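Local coordinates for SAM dependent methyltransferase (Agrobacterium tumefaciens, PDB 2IGT), which binds S-adenosylmethionine and probably transfers its methyl group to an acceptor substrate, at residues P135-H140 against S320-S325; V170-G175 against A203-I208; D211-I216 against L255-E260. One frame throughout, in Å; residues are numbered along the deposited sequence. Where two conformers were deposited one is given.

Contact 1 of 3, residues P135-H140 against S320-S325; sequences PEQIVH and STSLFS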
ATOM      1  N   PRO A 135      18.735  16.478  15.406  1.00 20.73           N
ATOM      2  CA  PRO A 135      19.634  16.854  16.502  1.00 20.44           C
ATOM      3  C   PRO A 135      19.416  18.259  17.037  1.00 20.79           C
ATOM      4  O   PRO A 135      19.786  18.554  18.176  1.00 19.46           O
ATOM      5  CB  PRO A 135      21.040  16.736  15.893  1.00 21.29           C
ATOM      6  CG  PRO A 135      20.847  16.670  14.433  1.00 21.65           C
ATOM      7  CD  PRO A 135      19.444  16.252  14.128  1.00 21.02           C
ATOM      8  N   GLU A 136      18.824  19.122  16.225  1.00 20.43           N
ATOM      9  CA  GLU A 136      18.497  20.486  16.695  1.00 21.75           C
ATOM     10  C   GLU A 136      17.557  20.461  17.909  1.00 21.36           C
ATOM     11  O   GLU A 136      17.574  21.385  18.737  1.00 21.52           O
ATOM     12  CB  GLU A 136      17.867  21.324  15.561  1.00 21.48           C
ATOM     13  CG  GLU A 136      16.512  20.853  15.056  1.00 21.29           C
ATOM     14  CD  GLU A 136      16.579  19.796  13.953  1.00 22.21           C
ATOM     15  OE1 GLU A 136      17.625  19.132  13.772  1.00 19.98           O
ATOM     16  OE2 GLU A 136      15.568  19.620  13.241  1.00 21.53           O
ATOM     17  N   GLN A 137      16.745  19.402  18.009  1.00 21.07           N
ATOM     18  CA  GLN A 137      15.809  19.213  19.127  1.00 20.09           C
ATOM     19  C   GLN A 137      16.513  19.130  20.494  1.00 20.68           C
ATOM     20  O   GLN A 137      15.856  19.156  21.540  1.00 20.17           O
ATOM     21  CB  GLN A 137      14.908  17.988  18.880  1.00 19.44           C
ATOM     22  CG  GLN A 137      13.882  18.194  17.723  1.00 21.79           C
ATOM     23  CD  GLN A 137      12.791  19.191  18.090  1.00 25.00           C
ATOM     24  OE1 GLN A 137      12.371  19.270  19.255  1.00 28.61           O
ATOM     25  NE2 GLN A 137      12.333  19.964  17.115  1.00 22.35           N
ATOM     26  N   ILE A 138      17.848  19.058  20.483  1.00 20.04           N
ATOM     27  CA  ILE A 138      18.629  19.079  21.729  1.00 20.20           C
ATOM     28  C   ILE A 138      18.309  20.282  22.624  1.00 20.18           C
ATOM     29  O   ILE A 138      18.365  20.175  23.845  1.00 18.88           O
ATOM     30  CB  ILE A 138      20.150  19.014  21.479  1.00 20.39           C
ATOM     31  CG1 ILE A 138      20.882  18.626  22.788  1.00 20.23           C
ATOM     32  CG2 ILE A 138      20.670  20.350  20.874  1.00 20.61           C
ATOM     33  CD1 ILE A 138      22.379  18.319  22.643  1.00 21.10           C
ATOM     34  N   VAL A 139      17.961  21.422  22.022  1.00 19.97           N
ATOM     35  CA  VAL A 139      17.549  22.564  22.833  1.00 20.76           C
ATOM     36  C   VAL A 139      16.305  22.209  23.698  1.00 20.21           C
ATOM     37  O   VAL A 139      16.287  22.500  24.897  1.00 19.29           O
ATOM     38  CB  VAL A 139      17.324  23.833  21.981  1.00 20.78           C
ATOM     39  CG1 VAL A 139      17.040  25.036  22.867  1.00 21.83           C
ATOM     40  CG2 VAL A 139      18.553  24.092  21.096  1.00 21.47           C
ATOM     41  N   HIS A 140      15.295  21.572  23.104  1.00 19.91           N
ATOM     42  CA  HIS A 140      14.102  21.156  23.869  1.00 20.45           C
ATOM     43  C   HIS A 140      14.448  20.001  24.819  1.00 20.03           C
ATOM     44  O   HIS A 140      13.911  19.933  25.920  1.00 19.13           O
ATOM     45  CB  HIS A 140      12.923  20.728  22.964  1.00 20.34           C
ATOM     46  CG  HIS A 140      12.430  21.806  22.037  1.00 20.88           C
ATOM     47  ND1 HIS A 140      11.894  22.999  22.489  1.00 19.21           N
ATOM     48  CD2 HIS A 140      12.361  21.847  20.682  1.00 21.33           C
ATOM     49  CE1 HIS A 140      11.554  23.745  21.448  1.00 22.04           C
ATOM     50  NE2 HIS A 140      11.820  23.069  20.340  1.00 22.88           N
ATOM     51  N   SER A 320      17.031  27.425   9.698  1.00 21.06           N
ATOM     52  CA  SER A 320      15.867  27.257  10.536  1.00 22.35           C
ATOM     53  C   SER A 320      15.197  25.924  10.176  1.00 23.11           C
ATOM     54  O   SER A 320      14.978  25.638   8.995  1.00 23.93           O
ATOM     55  CB  SER A 320      14.922  28.430  10.330  1.00 22.80           C
ATOM     56  OG  SER A 320      13.757  28.278  11.107  1.00 25.05           O
ATOM     57  N   THR A 321      14.908  25.111  11.190  1.00 21.46           N
ATOM     58  CA  THR A 321      14.404  23.757  10.981  1.00 22.08           C
ATOM     59  C   THR A 321      12.897  23.581  11.251  1.00 20.86           C
ATOM     60  O   THR A 321      12.261  22.729  10.656  1.00 20.12           O
ATOM     61  CB  THR A 321      15.140  22.737  11.896  1.00 21.86           C
ATOM     62  OG1 THR A 321      14.759  22.939  13.264  1.00 23.68           O
ATOM     63  CG2 THR A 321      16.677  22.931  11.810  1.00 23.91           C
ATOM     64  N   SER A 322      12.342  24.351  12.186  1.00 20.26           N
ATOM     65  CA  SER A 322      11.029  23.996  12.711  1.00 19.42           C
ATOM     66  C   SER A 322      10.509  25.133  13.558  1.00 19.24           C
ATOM     67  O   SER A 322      11.249  26.084  13.869  1.00 17.90           O
ATOM     68  CB  SER A 322      11.114  22.714  13.586  1.00 19.83           C
ATOM     69  OG  SER A 322      12.165  22.868  14.525  1.00 18.66           O
ATOM     70  N   LEU A 323       9.220  25.038  13.885  1.00 17.64           N
ATOM     71  CA  LEU A 323       8.553  25.985  14.786  1.00 17.59           C
ATOM     72  C   LEU A 323       8.395  25.342  16.141  1.00 16.87           C
ATOM     73  O   LEU A 323       8.471  24.105  16.296  1.00 17.41           O
ATOM     74  CB  LEU A 323       7.149  26.328  14.262  1.00 17.11           C
ATOM     75  CG  LEU A 323       7.014  26.590  12.760  1.00 18.03           C
ATOM     76  CD1 LEU A 323       5.518  26.804  12.409  1.00 17.99           C
ATOM     77  CD2 LEU A 323       7.867  27.808  12.333  1.00 18.65           C
ATOM     78  N   PHE A 324       8.208  26.185  17.144  1.00 16.42           N
ATOM     79  CA  PHE A 324       7.890  25.664  18.469  1.00 16.87           C
ATOM     80  C   PHE A 324       7.021  26.661  19.200  1.00 17.03           C
ATOM     81  O   PHE A 324       7.049  27.874  18.930  1.00 16.35           O
ATOM     82  CB  PHE A 324       9.146  25.376  19.297  1.00 16.98           C
ATOM     83  CG  PHE A 324       9.792  26.630  19.866  1.00 18.46           C
ATOM     84  CD1 PHE A 324      10.653  27.393  19.080  1.00 19.23           C
ATOM     85  CD2 PHE A 324       9.515  27.053  21.163  1.00 18.64           C
ATOM     86  CE1 PHE A 324      11.232  28.574  19.572  1.00 18.89           C
ATOM     87  CE2 PHE A 324      10.091  28.216  21.682  1.00 19.43           C
ATOM     88  CZ  PHE A 324      10.954  28.984  20.887  1.00 18.50           C
ATOM     89  N   SER A 325       6.252  26.122  20.132  1.00 16.70           N
ATOM     90  CA  SER A 325       5.541  26.917  21.100  1.00 17.53           C
ATOM     91  C   SER A 325       5.516  26.129  22.413  1.00 17.92           C
ATOM     92  O   SER A 325       5.172  24.950  22.422  1.00 17.82           O
ATOM     93  CB  SER A 325       4.113  27.188  20.617  1.00 16.68           C
ATOM     94  OG  SER A 325       3.474  28.048  21.546  1.00 18.66           O
TER
HETATM   95  O   HOH W   1      10.912  22.951  17.147  1.00 22.15           O

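Contact 2 of 3, residues V170-G175 against A203-I208; sequences VAAAAG and APIRWI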
ATOM      1  N   VAL A 170      15.990  10.731  26.980  1.00 18.97           N
ATOM      2  CA  VAL A 170      16.498  11.837  27.814  1.00 18.79           C
ATOM      3  C   VAL A 170      15.665  11.945  29.106  1.00 18.65           C
ATOM      4  O   VAL A 170      16.220  11.991  30.208  1.00 17.81           O
ATOM      5  CB  VAL A 170      16.535  13.199  27.049  1.00 18.51           C
ATOM      6  CG1 VAL A 170      16.879  14.335  27.997  1.00 18.10           C
ATOM      7  CG2 VAL A 170      17.585  13.173  25.898  1.00 18.86           C
ATOM      8  N   ALA A 171      14.339  11.957  28.965  1.00 18.30           N
ATOM      9  CA  ALA A 171      13.444  12.056  30.134  1.00 17.47           C
ATOM     10  C   ALA A 171      13.625  10.871  31.083  1.00 17.34           C
ATOM     11  O   ALA A 171      13.788  11.042  32.303  1.00 17.00           O
ATOM     12  CB  ALA A 171      11.980  12.212  29.703  1.00 17.19           C
ATOM     13  N   ALA A 172      13.626   9.669  30.519  1.00 17.56           N
ATOM     14  CA  ALA A 172      13.816   8.454  31.312  1.00 17.68           C
ATOM     15  C   ALA A 172      15.184   8.380  32.019  1.00 17.71           C
ATOM     16  O   ALA A 172      15.258   7.949  33.193  1.00 18.66           O
ATOM     17  CB  ALA A 172      13.561   7.200  30.445  1.00 17.88           C
ATOM     18  N   ALA A 173      16.248   8.821  31.350  1.00 18.23           N
ATOM     19  CA  ALA A 173      17.588   8.852  31.971  1.00 18.55           C
ATOM     20  C   ALA A 173      17.589   9.772  33.185  1.00 18.89           C
ATOM     21  O   ALA A 173      18.256   9.498  34.179  1.00 18.37           O
ATOM     22  CB  ALA A 173      18.635   9.307  30.990  1.00 18.73           C
ATOM     23  N   ALA A 174      16.808  10.849  33.092  1.00 18.94           N
ATOM     24  CA  ALA A 174      16.685  11.849  34.153  1.00 19.00           C
ATOM     25  C   ALA A 174      15.732  11.454  35.286  1.00 19.34           C
ATOM     26  O   ALA A 174      15.621  12.177  36.299  1.00 19.70           O
ATOM     27  CB  ALA A 174      16.280  13.217  33.536  1.00 18.77           C
ATOM     28  N   GLY A 175      15.059  10.313  35.148  1.00 18.39           N
ATOM     29  CA  GLY A 175      14.206   9.806  36.214  1.00 18.89           C
ATOM     30  C   GLY A 175      12.707   9.927  35.994  1.00 18.76           C
ATOM     31  O   GLY A 175      11.928   9.658  36.905  1.00 18.74           O
ATOM     32  N   ALA A 203      14.191   1.154  32.593  1.00 23.18           N
ATOM     33  CA  ALA A 203      13.533   2.444  32.929  1.00 22.89           C
ATOM     34  C   ALA A 203      12.026   2.409  32.645  1.00 22.44           C
ATOM     35  O   ALA A 203      11.588   1.672  31.756  1.00 22.68           O
ATOM     36  CB  ALA A 203      14.193   3.612  32.201  1.00 22.43           C
ATOM     37  N   PRO A 204      11.223   3.180  33.409  1.00 22.48           N
ATOM     38  CA  PRO A 204       9.763   3.207  33.168  1.00 22.11           C
ATOM     39  C   PRO A 204       9.402   3.977  31.882  1.00 22.17           C
ATOM     40  O   PRO A 204       9.077   5.182  31.913  1.00 22.92           O
ATOM     41  CB  PRO A 204       9.210   3.885  34.435  1.00 22.72           C
ATOM     42  CG  PRO A 204      10.345   4.775  34.887  1.00 22.41           C
ATOM     43  CD  PRO A 204      11.602   4.011  34.574  1.00 22.55           C
ATOM     44  N   ILE A 205       9.499   3.289  30.749  1.00 20.95           N
ATOM     45  CA  ILE A 205       9.011   3.834  29.477  1.00 20.34           C
ATOM     46  C   ILE A 205       7.890   2.924  28.979  1.00 20.08           C
ATOM     47  O   ILE A 205       8.088   1.710  28.801  1.00 19.64           O
ATOM     48  CB  ILE A 205      10.106   3.926  28.420  1.00 20.39           C
ATOM     49  CG1 ILE A 205      11.298   4.735  28.954  1.00 20.71           C
ATOM     50  CG2 ILE A 205       9.536   4.557  27.094  1.00 19.94           C
ATOM     51  CD1 ILE A 205      12.453   4.815  27.967  1.00 20.87           C
ATOM     52  N   ARG A 206       6.714   3.499  28.782  0.50 19.24           N
ATOM     53  CA  ARG A 206       5.575   2.766  28.251  0.50 19.45           C
ATOM     54  C   ARG A 206       5.421   3.090  26.749  0.50 19.76           C
ATOM     55  O   ARG A 206       5.235   4.259  26.373  0.50 18.81           O
ATOM     56  CB  ARG A 206       4.317   3.105  29.073  0.50 19.62           C
ATOM     57  CG  ARG A 206       2.995   2.810  28.391  0.50 19.66           C
ATOM     58  CD  ARG A 206       1.824   2.974  29.361  0.50 18.71           C
ATOM     59  NE  ARG A 206       1.543   4.388  29.629  0.50 18.83           N
ATOM     60  CZ  ARG A 206       0.378   4.863  30.056  0.50 15.43           C
ATOM     61  NH1 ARG A 206      -0.632   4.032  30.308  0.50 13.81           N
ATOM     62  NH2 ARG A 206       0.232   6.166  30.256  0.50 14.05           N
ATOM     63  N   TRP A 207       5.528   2.057  25.907  1.00 19.87           N
ATOM     64  CA  TRP A 207       5.551   2.220  24.445  1.00 20.53           C
ATOM     65  C   TRP A 207       4.155   1.999  23.931  1.00 21.13           C
ATOM     66  O   TRP A 207       3.590   0.912  24.123  1.00 21.77           O
ATOM     67  CB  TRP A 207       6.512   1.208  23.784  1.00 20.72           C
ATOM     68  CG  TRP A 207       7.940   1.331  24.241  1.00 20.13           C
ATOM     69  CD1 TRP A 207       8.587   0.510  25.128  1.00 20.17           C
ATOM     70  CD2 TRP A 207       8.894   2.333  23.851  1.00 19.32           C
ATOM     71  NE1 TRP A 207       9.880   0.940  25.314  1.00 20.97           N
ATOM     72  CE2 TRP A 207      10.098   2.052  24.539  1.00 19.10           C
ATOM     73  CE3 TRP A 207       8.850   3.435  22.989  1.00 18.71           C
ATOM     74  CZ2 TRP A 207      11.250   2.843  24.402  1.00 18.73           C
ATOM     75  CZ3 TRP A 207       9.996   4.234  22.863  1.00 20.81           C
ATOM     76  CH2 TRP A 207      11.185   3.922  23.560  1.00 19.39           C
ATOM     77  N   ILE A 208       3.572   3.028  23.323  1.00 19.79           N
ATOM     78  CA  ILE A 208       2.188   2.968  22.927  1.00 19.34           C
ATOM     79  C   ILE A 208       2.143   3.089  21.396  1.00 19.15           C
ATOM     80  O   ILE A 208       2.568   4.105  20.847  1.00 17.94           O
ATOM     81  CB  ILE A 208       1.336   4.127  23.573  1.00 19.64           C
ATOM     82  CG1 ILE A 208       1.319   4.051  25.116  1.00 20.36           C
ATOM     83  CG2 ILE A 208      -0.091   4.148  23.006  1.00 20.79           C
ATOM     84  CD1 ILE A 208       0.639   2.810  25.730  1.00 21.07           C
TER

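Contact 3 of 3, residues D211-I216 against L255-E260; sequences DAMKFI and LDICRE. With SAM (S-adenosylmethionine), chain D.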
ATOM      1  N   ASP A 211      -2.750   5.772  17.291  1.00 16.65           N
ATOM      2  CA  ASP A 211      -2.995   7.154  16.862  1.00 17.51           C
ATOM      3  C   ASP A 211      -2.840   8.094  18.095  1.00 17.15           C
ATOM      4  O   ASP A 211      -3.341   7.787  19.179  1.00 16.90           O
ATOM      5  CB  ASP A 211      -4.393   7.280  16.251  1.00 16.98           C
ATOM      6  CG  ASP A 211      -4.693   8.710  15.815  1.00 19.64           C
ATOM      7  OD1 ASP A 211      -4.188   9.108  14.740  1.00 20.26           O
ATOM      8  OD2 ASP A 211      -5.377   9.452  16.576  1.00 17.57           O
ATOM      9  N   ALA A 212      -2.114   9.201  17.935  1.00 17.33           N
ATOM     10  CA  ALA A 212      -1.784  10.072  19.058  1.00 17.16           C
ATOM     11  C   ALA A 212      -3.024  10.728  19.655  1.00 18.00           C
ATOM     12  O   ALA A 212      -3.158  10.781  20.879  1.00 17.72           O
ATOM     13  CB  ALA A 212      -0.761  11.126  18.661  1.00 16.50           C
HETATM   14  N   MSE A 213      -3.910  11.237  18.809  1.00 18.08           N
HETATM   15  CA  MSE A 213      -5.119  11.893  19.317  1.00 19.70           C
HETATM   16  C   MSE A 213      -6.116  10.915  19.973  1.00 18.84           C
HETATM   17  O   MSE A 213      -6.715  11.251  21.004  1.00 17.50           O
HETATM   18  CB  MSE A 213      -5.813  12.766  18.244  1.00 19.20           C
HETATM   19  CG  MSE A 213      -6.809  13.791  18.901  1.00 18.45           C
HETATM   20 SE   MSE A 213      -7.057  15.374  17.871  0.80 25.86          SE
HETATM   21  CE  MSE A 213      -7.790  14.545  16.270  1.00 21.09           C
ATOM     22  N   LYS A 214      -6.274   9.710  19.395  1.00 18.00           N
ATOM     23  CA  LYS A 214      -7.107   8.677  19.997  1.00 19.16           C
ATOM     24  C   LYS A 214      -6.560   8.324  21.391  1.00 17.68           C
ATOM     25  O   LYS A 214      -7.321   8.230  22.363  1.00 16.99           O
ATOM     26  CB  LYS A 214      -7.139   7.432  19.125  1.00 17.97           C
ATOM     27  CG  LYS A 214      -7.987   6.273  19.703  1.00 24.28           C
ATOM     28  CD  LYS A 214      -8.238   5.173  18.632  1.00 22.70           C
ATOM     29  CE  LYS A 214      -9.385   5.545  17.674  1.00 29.21           C
ATOM     30  NZ  LYS A 214      -9.417   4.707  16.408  1.00 27.60           N
ATOM     31  N   PHE A 215      -5.241   8.164  21.483  1.00 16.54           N
ATOM     32  CA  PHE A 215      -4.640   7.833  22.765  1.00 16.13           C
ATOM     33  C   PHE A 215      -4.943   8.926  23.800  1.00 16.28           C
ATOM     34  O   PHE A 215      -5.359   8.624  24.930  1.00 14.98           O
ATOM     35  CB  PHE A 215      -3.123   7.634  22.682  1.00 16.50           C
ATOM     36  CG  PHE A 215      -2.507   7.336  24.030  1.00 17.44           C
ATOM     37  CD1 PHE A 215      -2.760   6.111  24.664  1.00 18.95           C
ATOM     38  CD2 PHE A 215      -1.745   8.295  24.700  1.00 19.95           C
ATOM     39  CE1 PHE A 215      -2.209   5.825  25.916  1.00 17.68           C
ATOM     40  CE2 PHE A 215      -1.199   8.016  25.962  1.00 19.21           C
ATOM     41  CZ  PHE A 215      -1.432   6.781  26.569  1.00 18.12           C
ATOM     42  N   ILE A 216      -4.708  10.189  23.444  1.00 15.28           N
ATOM     43  CA  ILE A 216      -4.897  11.246  24.456  1.00 15.42           C
ATOM     44  C   ILE A 216      -6.364  11.474  24.816  1.00 15.77           C
ATOM     45  O   ILE A 216      -6.662  11.809  25.970  1.00 14.27           O
ATOM     46  CB  ILE A 216      -4.177  12.593  24.140  1.00 15.52           C
ATOM     47  CG1 ILE A 216      -4.701  13.209  22.829  1.00 16.59           C
ATOM     48  CG2 ILE A 216      -2.631  12.420  24.174  1.00 16.27           C
ATOM     49  CD1 ILE A 216      -4.241  14.651  22.615  1.00 16.43           C
ATOM     50  N   LEU A 255      -4.487  19.990  21.140  1.00 17.29           N
ATOM     51  CA  LEU A 255      -3.923  20.813  22.215  1.00 16.99           C
ATOM     52  C   LEU A 255      -4.914  20.990  23.364  1.00 16.81           C
ATOM     53  O   LEU A 255      -4.517  21.020  24.546  1.00 16.25           O
ATOM     54  CB  LEU A 255      -3.430  22.173  21.692  1.00 17.15           C
ATOM     55  CG  LEU A 255      -2.204  22.099  20.784  1.00 18.69           C
ATOM     56  CD1 LEU A 255      -1.781  23.513  20.363  1.00 19.36           C
ATOM     57  CD2 LEU A 255      -1.049  21.346  21.451  1.00 20.17           C
ATOM     58  N   ASP A 256      -6.199  21.097  23.034  0.50 16.71           N
ATOM     59  CA  ASP A 256      -7.230  21.205  24.068  0.50 16.83           C
ATOM     60  C   ASP A 256      -7.288  19.944  24.939  0.50 16.54           C
ATOM     61  O   ASP A 256      -7.400  20.046  26.164  0.50 16.35           O
ATOM     62  CB  ASP A 256      -8.594  21.507  23.456  0.50 17.31           C
ATOM     63  CG  ASP A 256      -9.644  21.829  24.501  0.50 19.04           C
ATOM     64  OD1 ASP A 256      -9.367  22.647  25.421  0.50 21.25           O
ATOM     65  OD2 ASP A 256     -10.759  21.282  24.387  0.50 20.95           O
ATOM     66  N   ILE A 257      -7.194  18.769  24.314  1.00 16.51           N
ATOM     67  CA  ILE A 257      -7.150  17.511  25.073  1.00 16.15           C
ATOM     68  C   ILE A 257      -5.857  17.468  25.890  1.00 16.54           C
ATOM     69  O   ILE A 257      -5.885  17.093  27.071  1.00 17.00           O
ATOM     70  CB  ILE A 257      -7.270  16.275  24.170  1.00 16.75           C
ATOM     71  CG1 ILE A 257      -8.634  16.226  23.466  1.00 15.98           C
ATOM     72  CG2 ILE A 257      -7.093  14.963  24.987  1.00 15.87           C
ATOM     73  CD1 ILE A 257      -8.620  15.233  22.296  1.00 18.12           C
ATOM     74  N   CYS A 258      -4.725  17.845  25.278  1.00 16.50           N
ATOM     75  CA  CYS A 258      -3.468  17.937  26.050  1.00 16.87           C
ATOM     76  C   CYS A 258      -3.646  18.767  27.309  1.00 16.80           C
ATOM     77  O   CYS A 258      -3.186  18.374  28.399  1.00 16.80           O
ATOM     78  CB  CYS A 258      -2.323  18.525  25.207  1.00 16.33           C
ATOM     79  SG  CYS A 258      -1.693  17.411  23.989  1.00 18.57           S
ATOM     80  N   ARG A 259      -4.288  19.922  27.185  1.00 15.92           N
ATOM     81  CA  ARG A 259      -4.530  20.733  28.376  1.00 16.57           C
ATOM     82  C   ARG A 259      -5.312  19.973  29.445  1.00 17.21           C
ATOM     83  O   ARG A 259      -4.967  20.035  30.644  1.00 16.58           O
ATOM     84  CB  ARG A 259      -5.266  22.019  28.031  1.00 15.28           C
ATOM     85  CG  ARG A 259      -5.652  22.780  29.292  1.00 18.29           C
ATOM     86  CD  ARG A 259      -6.175  24.128  28.976  1.00 20.34           C
ATOM     87  NE  ARG A 259      -6.539  24.809  30.217  1.00 22.63           N
ATOM     88  CZ  ARG A 259      -6.977  26.063  30.281  1.00 24.15           C
ATOM     89  NH1 ARG A 259      -7.097  26.780  29.166  1.00 22.51           N
ATOM     90  NH2 ARG A 259      -7.306  26.595  31.466  1.00 23.35           N
ATOM     91  N   GLU A 260      -6.358  19.263  29.009  1.00 16.71           N
ATOM     92  CA  GLU A 260      -7.191  18.467  29.925  1.00 17.63           C
ATOM     93  C   GLU A 260      -6.431  17.312  30.604  1.00 16.96           C
ATOM     94  O   GLU A 260      -6.856  16.830  31.637  1.00 17.34           O
ATOM     95  CB  GLU A 260      -8.459  17.957  29.208  1.00 17.88           C
ATOM     96  CG  GLU A 260      -9.435  19.067  28.828  1.00 20.01           C
ATOM     97  CD  GLU A 260      -9.828  19.909  30.025  1.00 24.56           C
ATOM     98  OE1 GLU A 260     -10.453  19.360  30.944  1.00 25.65           O
ATOM     99  OE2 GLU A 260      -9.482  21.112  30.067  1.00 28.50           O
TER
HETATM  100  N   SAM D1001       7.500  15.667  13.192  1.00 23.89           N
HETATM  101  CA  SAM D1001       8.598  15.439  12.212  1.00 23.98           C
HETATM  102  C   SAM D1001       8.115  15.855  10.810  1.00 24.43           C
HETATM  103  O   SAM D1001       6.943  16.206  10.579  1.00 23.42           O
HETATM  104  OXT SAM D1001       8.918  15.867   9.868  1.00 24.80           O
HETATM  105  CB  SAM D1001       9.086  13.973  12.256  1.00 24.02           C
HETATM  106  CG  SAM D1001       8.232  12.922  11.507  1.00 25.51           C
HETATM  107  SD  SAM D1001       6.564  12.682  12.232  1.00 23.87           S
HETATM  108  CE  SAM D1001       6.084  14.249  12.930  1.00 33.93           C
HETATM  109  C5' SAM D1001       7.026  11.938  13.818  1.00 22.29           C
HETATM  110  C4' SAM D1001       6.320  10.618  14.076  1.00 19.31           C
HETATM  111  O4' SAM D1001       4.917  10.794  13.973  1.00 20.25           O
HETATM  112  C3' SAM D1001       6.629   9.497  13.077  1.00 21.08           C
HETATM  113  O3' SAM D1001       7.453   8.528  13.705  1.00 22.37           O
HETATM  114  C2' SAM D1001       5.274   8.907  12.654  1.00 21.55           C
HETATM  115  O2' SAM D1001       5.214   7.495  12.710  1.00 20.92           O
HETATM  116  C1' SAM D1001       4.358   9.522  13.727  1.00 19.06           C
HETATM  117  N9  SAM D1001       2.951   9.686  13.370  1.00 18.72           N
HETATM  118  C8  SAM D1001       2.401  10.112  12.175  1.00 19.23           C
HETATM  119  N7  SAM D1001       1.061  10.151  12.309  1.00 20.04           N
HETATM  120  C5  SAM D1001       0.731   9.750  13.569  1.00 19.10           C
HETATM  121  C6  SAM D1001      -0.493   9.568  14.223  1.00 18.75           C
HETATM  122  N6  SAM D1001      -1.640   9.832  13.616  1.00 20.27           N
HETATM  123  N1  SAM D1001      -0.497   9.160  15.554  1.00 19.13           N
HETATM  124  C2  SAM D1001       0.691   8.877  16.181  1.00 18.34           C
HETATM  125  N3  SAM D1001       1.911   9.019  15.532  1.00 20.91           N
HETATM  126  C4  SAM D1001       1.920   9.442  14.235  1.00 18.57           C

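Contact 1 of 3, residues P135-H140 against S320-S325
Glu136 and Thr321 meet from opposite directions, the bent stem of the glutamate lying against the threonine hydroxyl, with Glu136 CG 3.3 Å from Thr321 OG1. Glu136 can do this because CG sits between its backbone N and carbonyl carbon (chi1 65°) and the chain then bends at the next bond, bringing CD within 3.8 Å of Thr321 CG2. At the other end His140 and Phe324 form an offset edge-to-face pair: the imidazole edge points to the phenyl face, the centroids are 5.5 Å apart and the planes are turned by 61°. His140 CE1 also lies 3.6 Å from Phe324 CB.

Between these two pairs a water does the joining. It gives a proton to Leu323 O at 2.8 Å and pairs with Ser322 OG at 2.9 Å, while its links to Gln137 NE2 and His140 NE2 are weak. Farther out, Tyr274 OH bonds both Glu136 OE2 and Gln137 NE2, and Thr321 OG1 bonds Leu303 O. Thr321 and Ser322 both face Leu303 in a classic beta bulge, a local irregularity of strand 318-328 at which both side chains point toward segment 135-140. Leu37 of strand 30-39 touches the side chains of both His140 and Phe324.

The contact seats the 3-10 turn and first helical residues against the central sheet of the methyltransferase fold. Tyr274 serves Glu136 and Gln137, Leu303 serves Thr321, and the water serves Ser322 and Leu323 O, with only a weak link to His140; directly, the segments meet through van der Waals contact and one aromatic pair.

Contact 2 of 3, residues V170-G175 against A203-I208
Ala172 meets strand 205-208 and the turn before it with one methyl group, and that single carbon is the whole helix side of the side-chain contact. Its CB lies 3.6 Å from Ile205 CD1 and 3.7 Å from Ile205 CG1, and the methyl of Ala203 approaches it at 4.0 Å. Three apolar groups from two residues therefore gather round one small methyl, so the helix can come close: the CA atoms of Ala172 and Ala203 are 6.2 Å apart.

Ile205 divides its branches between two jobs. With CG1 beside the backbone N (chi1 -55°) and the chain extended beyond it (chi2 178°), CD1 is carried out to the alanine. The other branch turns along its own strand, where CG2 rests 3.5 Å above one face of the Trp207 ring, offset toward the rim.

Both backbones change course here. Pro204 is the centre of an inverse gamma turn, closed by Ile205 N to Ala203 O at 2.8 Å, which brings Ala203 and Ile205 to bear on the same methyl. On the helix side, Gly175 ends the helix in a Schellman motif, with positive phi (106°) and two bonds back into the last turn, one of them Gly175 N to Ala172 O.

In the fold, strand 205-208 is the outermost strand at this end of the sheet within the chain, paired in parallel with strand 177-181. Strand 177-181, helix 185-198 and strand 205-208 form a beta-alpha-beta crossover, in which Gln195 touches Ile205 while Ala191 and Lys192 pack on Trp207. Val178 of strand 177-181 touches Ala171 and Ala172, and helix 138-150 packs on Val170, Ala171 and Ala174 through Trp141, Leu144, Lys145 and Val148.

Contact 3 of 3, residues D211-I216 against L255-E260
Ile216 and Ile257 lock together two neighbouring helices of the Rossmann-like methyltransferase fold, 212-222 and 247-260. The short segments run in roughly the same direction, 32° apart, with axes 10.1 Å from each other at closest approach.

The packing between them is apolar. Ile216 CG1 lies between its backbone N and carbonyl carbon (chi1 61°), a setting that points its chain across the gap. Ile216 CG1 and CD1 both lie against Ile257 CG2, each at 3.7 Å, and CD1 also meets Cys258 SG at 4.0 Å. The same Ile257 CG2 comes 3.3 Å from Ile216 O. Ile257 uses its other branch against Met213, a selenomethionine: the two side chains cross at about a right angle, with Ile257 CD1 4.1 Å from Met213 CG. Leu160 of strand 156-160 touches both Ile216 and Cys258.

The cofactor is held at the N-terminus of helix 212-222. Asp211 is its N-cap: OD2 accepts from Lys214 N at 3.0 Å through the anti lone pair, which fixes the carboxylate's rotation. OD1 is then placed to read the adenine of S-adenosylmethionine and also forms a salt bridge with Arg100 of the second subunit, so the cofactor pocket borders a neighbouring chain.

Adenine is gripped at two adjacent sites: SAM N6 donates to Asp211 OD1 at 2.9 Å, and Ala212 N donates to SAM N1, also at 2.9 Å.

Along the chain, contact 1 closes a long loop from helix 138-150 to strand 318-328, and contacts 2 and 3 lie inside it, one after the other. The centres of the three contacts are 20 to 21 Å apart. Contacts 1 and 2 both reach the eight-stranded sheet, contact 1 at strand 318-328 and contact 2 at the outermost strand 205-208. Strand 205-208 leads directly into helix 212-222, so contacts 2 and 3 touch, with Ile208 CG2 3.7 Å from Phe215 CD1. Contact 1 stays about 7 Å from either at the nearest atoms. Contact 3 alone includes pocket residues for S-adenosylmethionine; contacts 1 and 2 are packing within the fold around it.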